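Local coordinates for protein Cap5O (Staphylococcus aureus, PDB 3OJO) that probably oxidises UDP-N-acetyl-mannosamine with NAD as cofactor, a step in the biosynthesis of the bacterial capsular polysaccharide, at residues G20-P25 against E162-G167; E172-N177 against F198-M203. One frame throughout, in Å; residues are numbered along the deposited sequence.

Contact 1: residues G20-P25 against E162-G167; sequences GYIGLP and ERVLPG. With NAD (nicotinamide-adenine-dinucleotide), chain J; PDC (pyridine-2,6-dicarboxylic acid), chain K; PDC (pyridine-2,6-dicarboxylic acid), chain L.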
# COMPACT_ATOMS: atom_id res chain seq x y z
N GLY B 20 11.35 17.12 25.26
CA GLY B 20 10.85 17.77 24.05
C GLY B 20 9.34 17.68 23.96
O GLY B 20 8.66 17.69 24.98
N TYR B 21 8.83 17.55 22.73
CA TYR B 21 7.40 17.46 22.43
C TYR B 21 6.69 16.25 23.03
O TYR B 21 5.51 16.33 23.34
CB TYR B 21 7.12 17.62 20.92
CG TYR B 21 7.13 19.09 20.53
CD1 TYR B 21 5.97 19.86 20.62
CD2 TYR B 21 8.31 19.72 20.15
CE1 TYR B 21 5.99 21.22 20.32
CE2 TYR B 21 8.34 21.09 19.87
CZ TYR B 21 7.18 21.84 19.95
OH TYR B 21 7.20 23.18 19.66
N ILE B 22 7.45 15.17 23.26
CA ILE B 22 6.96 13.94 23.89
C ILE B 22 7.18 13.99 25.43
O ILE B 22 6.20 13.89 26.17
CB ILE B 22 7.62 12.69 23.22
CG1 ILE B 22 7.20 12.50 21.75
CG2 ILE B 22 7.42 11.45 24.05
CD1 ILE B 22 5.75 12.08 21.52
N GLY B 23 8.44 14.15 25.86
CA GLY B 23 8.86 14.13 27.26
C GLY B 23 8.29 15.20 28.17
O GLY B 23 7.87 14.88 29.28
N LEU B 24 8.33 16.48 27.76
CA LEU B 24 7.82 17.57 28.59
C LEU B 24 6.32 17.42 28.91
O LEU B 24 6.00 17.35 30.10
CB LEU B 24 8.16 18.97 28.03
CG LEU B 24 7.69 20.17 28.87
CD1 LEU B 24 8.35 20.17 30.26
CD2 LEU B 24 7.92 21.47 28.12
N PRO B 25 5.39 17.29 27.92
CA PRO B 25 3.97 17.09 28.27
C PRO B 25 3.71 15.84 29.12
O PRO B 25 2.88 15.90 30.02
CB PRO B 25 3.30 16.98 26.90
CG PRO B 25 4.20 17.74 25.99
CD PRO B 25 5.56 17.35 26.46
N GLU B 162 5.24 6.47 21.79
CA GLU B 162 4.56 7.72 22.04
C GLU B 162 4.44 8.57 20.78
O GLU B 162 5.42 8.81 20.07
CB GLU B 162 5.19 8.46 23.22
CG GLU B 162 4.29 9.50 23.86
CD GLU B 162 3.04 8.96 24.50
OE1 GLU B 162 3.00 8.89 25.75
OE2 GLU B 162 2.06 8.70 23.76
N ARG B 163 3.21 9.01 20.51
CA ARG B 163 2.91 9.82 19.35
C ARG B 163 1.92 10.87 19.82
O ARG B 163 0.82 10.52 20.26
CB ARG B 163 2.34 8.95 18.23
CG ARG B 163 2.09 9.70 16.93
CD ARG B 163 1.71 8.77 15.79
NE ARG B 163 0.57 7.92 16.11
CZ ARG B 163 0.36 6.70 15.61
NH1 ARG B 163 1.22 6.18 14.73
NH2 ARG B 163 -0.71 6.00 15.97
N VAL B 164 2.34 12.14 19.79
CA VAL B 164 1.54 13.30 20.25
C VAL B 164 0.91 14.08 19.11
O VAL B 164 1.55 14.31 18.08
CB VAL B 164 2.28 14.25 21.26
CG1 VAL B 164 2.66 13.53 22.54
CG2 VAL B 164 3.48 14.96 20.63
N LEU B 165 -0.34 14.51 19.34
CA LEU B 165 -1.12 15.34 18.42
C LEU B 165 -0.90 16.79 18.83
O LEU B 165 -1.44 17.20 19.87
CB LEU B 165 -2.63 15.00 18.53
CG LEU B 165 -3.53 15.34 17.35
CD1 LEU B 165 -4.66 14.35 17.25
CD2 LEU B 165 -4.10 16.77 17.45
N PRO B 166 -0.15 17.60 18.05
CA PRO B 166 0.03 19.02 18.43
C PRO B 166 -1.28 19.80 18.45
O PRO B 166 -2.17 19.58 17.62
CB PRO B 166 1.03 19.55 17.40
CG PRO B 166 1.67 18.31 16.82
CD PRO B 166 0.58 17.28 16.82
N GLY B 167 -1.43 20.65 19.47
CA GLY B 167 -2.63 21.44 19.73
C GLY B 167 -3.56 20.74 20.69
O GLY B 167 -4.34 21.40 21.38
PA NAD J . 12.50 16.59 20.63
O1A NAD J . 13.70 16.91 19.84
O2A NAD J . 11.50 17.68 20.58
O5B NAD J . 12.94 16.32 22.15
C5B NAD J . 14.07 15.55 22.47
C4B NAD J . 14.68 16.15 23.72
O4B NAD J . 15.50 15.18 24.34
C3B NAD J . 15.55 17.38 23.43
O3B NAD J . 15.22 18.41 24.36
C2B NAD J . 16.96 16.88 23.74
O2B NAD J . 17.82 17.89 24.21
C1B NAD J . 16.70 15.81 24.78
N9A NAD J . 17.80 14.83 24.81
C8A NAD J . 18.49 14.34 23.72
N7A NAD J . 19.35 13.38 24.14
C5A NAD J . 19.21 13.27 25.49
C6A NAD J . 19.87 12.46 26.42
N6A NAD J . 20.80 11.61 25.99
N1A NAD J . 19.52 12.56 27.77
C2A NAD J . 18.53 13.44 28.18
N3A NAD J . 17.89 14.24 27.25
C4A NAD J . 18.23 14.16 25.93
O3 NAD J . 11.91 15.17 20.11
PN NAD J . 10.39 14.70 20.34
O1N NAD J . 9.56 15.32 19.27
O2N NAD J . 10.02 14.87 21.76
O5D NAD J . 10.45 13.16 19.99
C5D NAD J . 11.49 12.34 20.48
C4D NAD J . 11.38 10.99 19.76
O4D NAD J . 10.12 10.39 20.04
C3D NAD J . 11.39 11.09 18.24
O3D NAD J . 12.64 11.34 17.63
C2D NAD J . 10.83 9.73 17.89
O2D NAD J . 11.77 8.76 18.26
C1D NAD J . 9.72 9.61 18.92
N1N NAD J . 8.48 10.10 18.27
C2N NAD J . 8.04 11.40 18.41
C3N NAD J . 6.87 11.81 17.74
C7N NAD J . 6.14 13.04 18.20
O7N NAD J . 4.73 12.96 18.33
N7N NAD J . 6.81 14.18 18.43
C4N NAD J . 6.19 10.91 16.92
C5N NAD J . 6.66 9.61 16.75
C6N NAD J . 7.82 9.23 17.43
N1 PDC K . 0.08 11.70 13.44
C2 PDC K . -0.76 10.83 14.05
C3 PDC K . -1.01 10.86 15.44
C4 PDC K . -0.42 11.88 16.18
C5 PDC K . 0.46 12.76 15.52
C6 PDC K . 0.69 12.64 14.15
C7 PDC K . -1.40 9.82 13.26
O1 PDC K . -1.13 9.83 12.04
O2 PDC K . -2.25 8.95 13.94
C8 PDC K . 1.60 13.56 13.47
O3 PDC K . 2.19 14.44 14.05
O4 PDC K . 1.80 13.43 12.18
N1 PDC L . 0.62 8.16 10.38
C2 PDC L . -0.08 7.82 9.29
C3 PDC L . 0.19 6.58 8.72
C4 PDC L . 1.22 5.81 9.33
C5 PDC L . 1.89 6.25 10.48
C6 PDC L . 1.53 7.46 10.99
C7 PDC L . -1.09 8.82 8.82
O1 PDC L . -1.80 8.59 7.85
O2 PDC L . -1.21 9.99 9.53
C8 PDC L . 2.08 8.10 12.20
O3 PDC L . 2.92 7.55 12.91
O4 PDC L . 1.59 9.32 12.53

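Contact 2: residues E172-N177 against F198-M203; sequences ELVHNN and FVQGEM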
# COMPACT_ATOMS: atom_id res chain seq x y z
N GLU B 172 -4.81 14.11 23.96
CA GLU B 172 -4.31 12.96 23.19
C GLU B 172 -3.58 11.94 24.09
O GLU B 172 -3.80 10.77 23.96
CB GLU B 172 -3.42 13.48 22.05
CG GLU B 172 -2.72 12.41 21.23
CD GLU B 172 -3.38 12.03 19.92
OE1 GLU B 172 -4.60 12.24 19.78
OE2 GLU B 172 -2.67 11.48 19.05
N LEU B 173 -2.79 12.40 25.06
CA LEU B 173 -2.04 11.57 26.00
C LEU B 173 -2.97 10.73 26.90
O LEU B 173 -2.64 9.58 27.19
CB LEU B 173 -1.16 12.51 26.84
CG LEU B 173 0.27 12.12 27.24
CD1 LEU B 173 1.11 11.65 26.06
CD2 LEU B 173 0.97 13.30 27.89
N VAL B 174 -4.13 11.28 27.28
CA VAL B 174 -5.14 10.64 28.14
C VAL B 174 -6.05 9.64 27.38
O VAL B 174 -6.20 8.49 27.83
CB VAL B 174 -5.96 11.74 28.90
CG1 VAL B 174 -7.22 11.18 29.55
CG2 VAL B 174 -5.11 12.43 29.96
N HIS B 175 -6.68 10.09 26.28
CA HIS B 175 -7.68 9.35 25.50
C HIS B 175 -7.25 8.39 24.39
O HIS B 175 -8.06 7.57 23.96
CB HIS B 175 -8.80 10.29 25.03
CG HIS B 175 -9.48 10.98 26.17
ND1 HIS B 175 -9.32 12.34 26.38
CD2 HIS B 175 -10.26 10.47 27.15
CE1 HIS B 175 -10.02 12.61 27.47
NE2 HIS B 175 -10.59 11.52 27.97
N ASN B 176 -6.00 8.47 23.94
CA ASN B 176 -5.50 7.57 22.91
C ASN B 176 -5.31 6.17 23.45
O ASN B 176 -4.86 5.99 24.59
CB ASN B 176 -4.13 8.04 22.38
CG ASN B 176 -4.15 8.95 21.19
OD1 ASN B 176 -5.18 9.54 20.83
ND2 ASN B 176 -3.00 9.10 20.57
N ASN B 177 -5.55 5.17 22.58
CA ASN B 177 -5.28 3.77 22.85
C ASN B 177 -3.76 3.64 22.83
O ASN B 177 -3.07 4.34 22.09
CB ASN B 177 -5.92 2.86 21.81
CG ASN B 177 -7.43 2.84 21.84
OD1 ASN B 177 -8.08 3.42 22.71
ND2 ASN B 177 -8.01 2.15 20.88
N PHE B 198 -3.32 8.02 34.43
CA PHE B 198 -4.14 9.01 33.71
C PHE B 198 -4.72 8.48 32.40
O PHE B 198 -5.61 9.12 31.84
CB PHE B 198 -3.31 10.29 33.42
CG PHE B 198 -2.10 10.05 32.54
CD1 PHE B 198 -0.89 9.64 33.09
CD2 PHE B 198 -2.19 10.19 31.16
CE1 PHE B 198 0.21 9.38 32.27
CE2 PHE B 198 -1.08 9.93 30.34
CZ PHE B 198 0.10 9.53 30.91
N VAL B 199 -4.19 7.35 31.88
CA VAL B 199 -4.67 6.80 30.60
C VAL B 199 -6.08 6.21 30.74
O VAL B 199 -6.29 5.23 31.48
CB VAL B 199 -3.68 5.86 29.84
CG1 VAL B 199 -4.27 5.33 28.54
CG2 VAL B 199 -2.35 6.56 29.57
N GLN B 200 -7.04 6.84 30.04
CA GLN B 200 -8.44 6.45 29.95
C GLN B 200 -8.68 5.63 28.67
O GLN B 200 -9.66 4.89 28.58
CB GLN B 200 -9.35 7.69 29.98
CG GLN B 200 -9.66 8.15 31.41
CD GLN B 200 -10.15 9.58 31.46
OE1 GLN B 200 -11.25 9.92 31.01
NE2 GLN B 200 -9.35 10.45 32.07
N GLY B 201 -7.76 5.76 27.71
CA GLY B 201 -7.78 5.02 26.46
C GLY B 201 -7.50 3.55 26.70
O GLY B 201 -7.12 3.16 27.81
N GLU B 202 -7.69 2.72 25.68
CA GLU B 202 -7.48 1.28 25.76
C GLU B 202 -5.98 1.00 25.81
O GLU B 202 -5.21 1.70 25.17
CB GLU B 202 -8.13 0.61 24.52
CG GLU B 202 -7.99 -0.90 24.41
CD GLU B 202 -8.27 -1.48 23.03
OE1 GLU B 202 -7.72 -2.56 22.72
OE2 GLU B 202 -9.04 -0.85 22.26
N MET B 203 -5.58 -0.01 26.58
CA MET B 203 -4.19 -0.41 26.66
C MET B 203 -4.04 -1.78 26.03
O MET B 203 -4.55 -2.77 26.56
CB MET B 203 -3.66 -0.37 28.10
CG MET B 203 -3.65 1.02 28.67
SD MET B 203 -2.46 1.14 30.00
CE MET B 203 -3.39 2.10 31.13

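Contact 1: residues G20-P25 against E162-G167
Ile22 meets Glu162 and Val164 beside the nicotinamide, a worked case of two loops that come together at one cofactor and both bind it. Its chi1 of -66°, measured to CG1, leaves CG2 anti to the backbone N, and that methyl lies against the aliphatic part of Glu162, 3.7 Å from Glu162 CG; the two side chains run across each other at a slant. The other branch reaches further: Ile22 CD1 enters between Glu162, Val164 and the nicotinamide carboxamide, 3.6 Å from Val164 CG1 and 3.5 Å from NAD C7N. The second methyl of Val164, CG2, sits against NAD O7N at 3.3 Å and near the carbonyl oxygen of Tyr21. No hydrogen bond joins the two segments directly. Residues 20-25 follow strand 13-17 and lead into helix 23-32, and Gly20 and Gly23 fit the GxGxxG turn of a Rossmann fold, in which backbone amides hold the dinucleotide pyrophosphate. Here Ile22 N donates to NAD O2N at 3.0 Å, helped by a weak bond from Tyr21 N to NAD O2A, while the Tyr21 ring turns its edge to that same oxygen. From the other segment Val164 N gives a fairly straight bond to the carboxamide oxygen, NAD O7N (2.9 Å, 163°). Glu162 sends its carboxylate on to a salt bridge with Arg178. Arg163 leaves the backbone away from segment 20-25; its NH1 donates to O3 of the chain L pyridine-2,6-dicarboxylate at 2.8 Å and forms a salt bridge with Glu218, and O2 of the chain K molecule lies over one guanidinium face.

Contact 2: residues E172-N177 against F198-M203
Leu173 and Phe198 begin a contact in which the end of helix 169-175 is received by the loop between helix 185-195 and strand 203-207 of the Rossmann-type domain. That loop closes a beta-alpha-beta unit, since strand 203-207 runs parallel to strand 178-182, and so the case illustrates how a connecting loop can take up a carbonyl in the last turn of a helix. Phe198 holds its CG between its own backbone N and carbonyl carbon (chi1 62°), and the ring presents its edge to Leu173 O, 3.5 Å from CE2. The Leu173 side chain crosses the phenyl group at a slant, with its CG 4.0 Å from Phe198 CE2. Val174 comes next, with its CG2 methyl at the same ring edge, 3.9 Å from Phe198 CD2. Its carbonyl oxygen is gripped twice. Gly201 N approaches in the carbonyl plane at 3.1 Å, whereas Gln200 N, at 2.9 Å from the same Val174 O, is tilted 27° from that plane. Val174 CG1 lies over the centre of one face of the His175 ring and 3.4 Å from Gln200 NE2. The imidazole and the Gln200 amide run alongside each other, their planes nearly perpendicular. Asn176 leaves the helix, its ND2 turned back in a weak bond to Glu172 OE2. Asn177 then crosses Glu202, and its OD1 accepts Glu202 N at 3.1 Å with the donor standing above the amide plane, 47° out of it.

How the contacts relate
Contact 1 and contact 2 lie in series along the chain, their centres about 14 Å apart, and they meet along helix 169-175. Leu173 is the main joint: its CD1 reaches 3.4 Å from Glu162 OE1, and its CD2 comes 3.9 Å from Pro25 O. Arg178 serves both contacts, with a salt bridge to Glu162 and a hydrogen bond to Leu173 O. The cofactor belongs to contact 1; the Leu173 side chain stays about 9 Å from NAD, and contact 2 lies nearer the surface, its centre about 21 Å from the centre of the chain against 11 Å for contact 1. Glu172 nevertheless shares a pyridine-2,6-dicarboxylate pocket with Arg163 and Val164, and its OE1 lies 3.3 Å from Leu165 CD1.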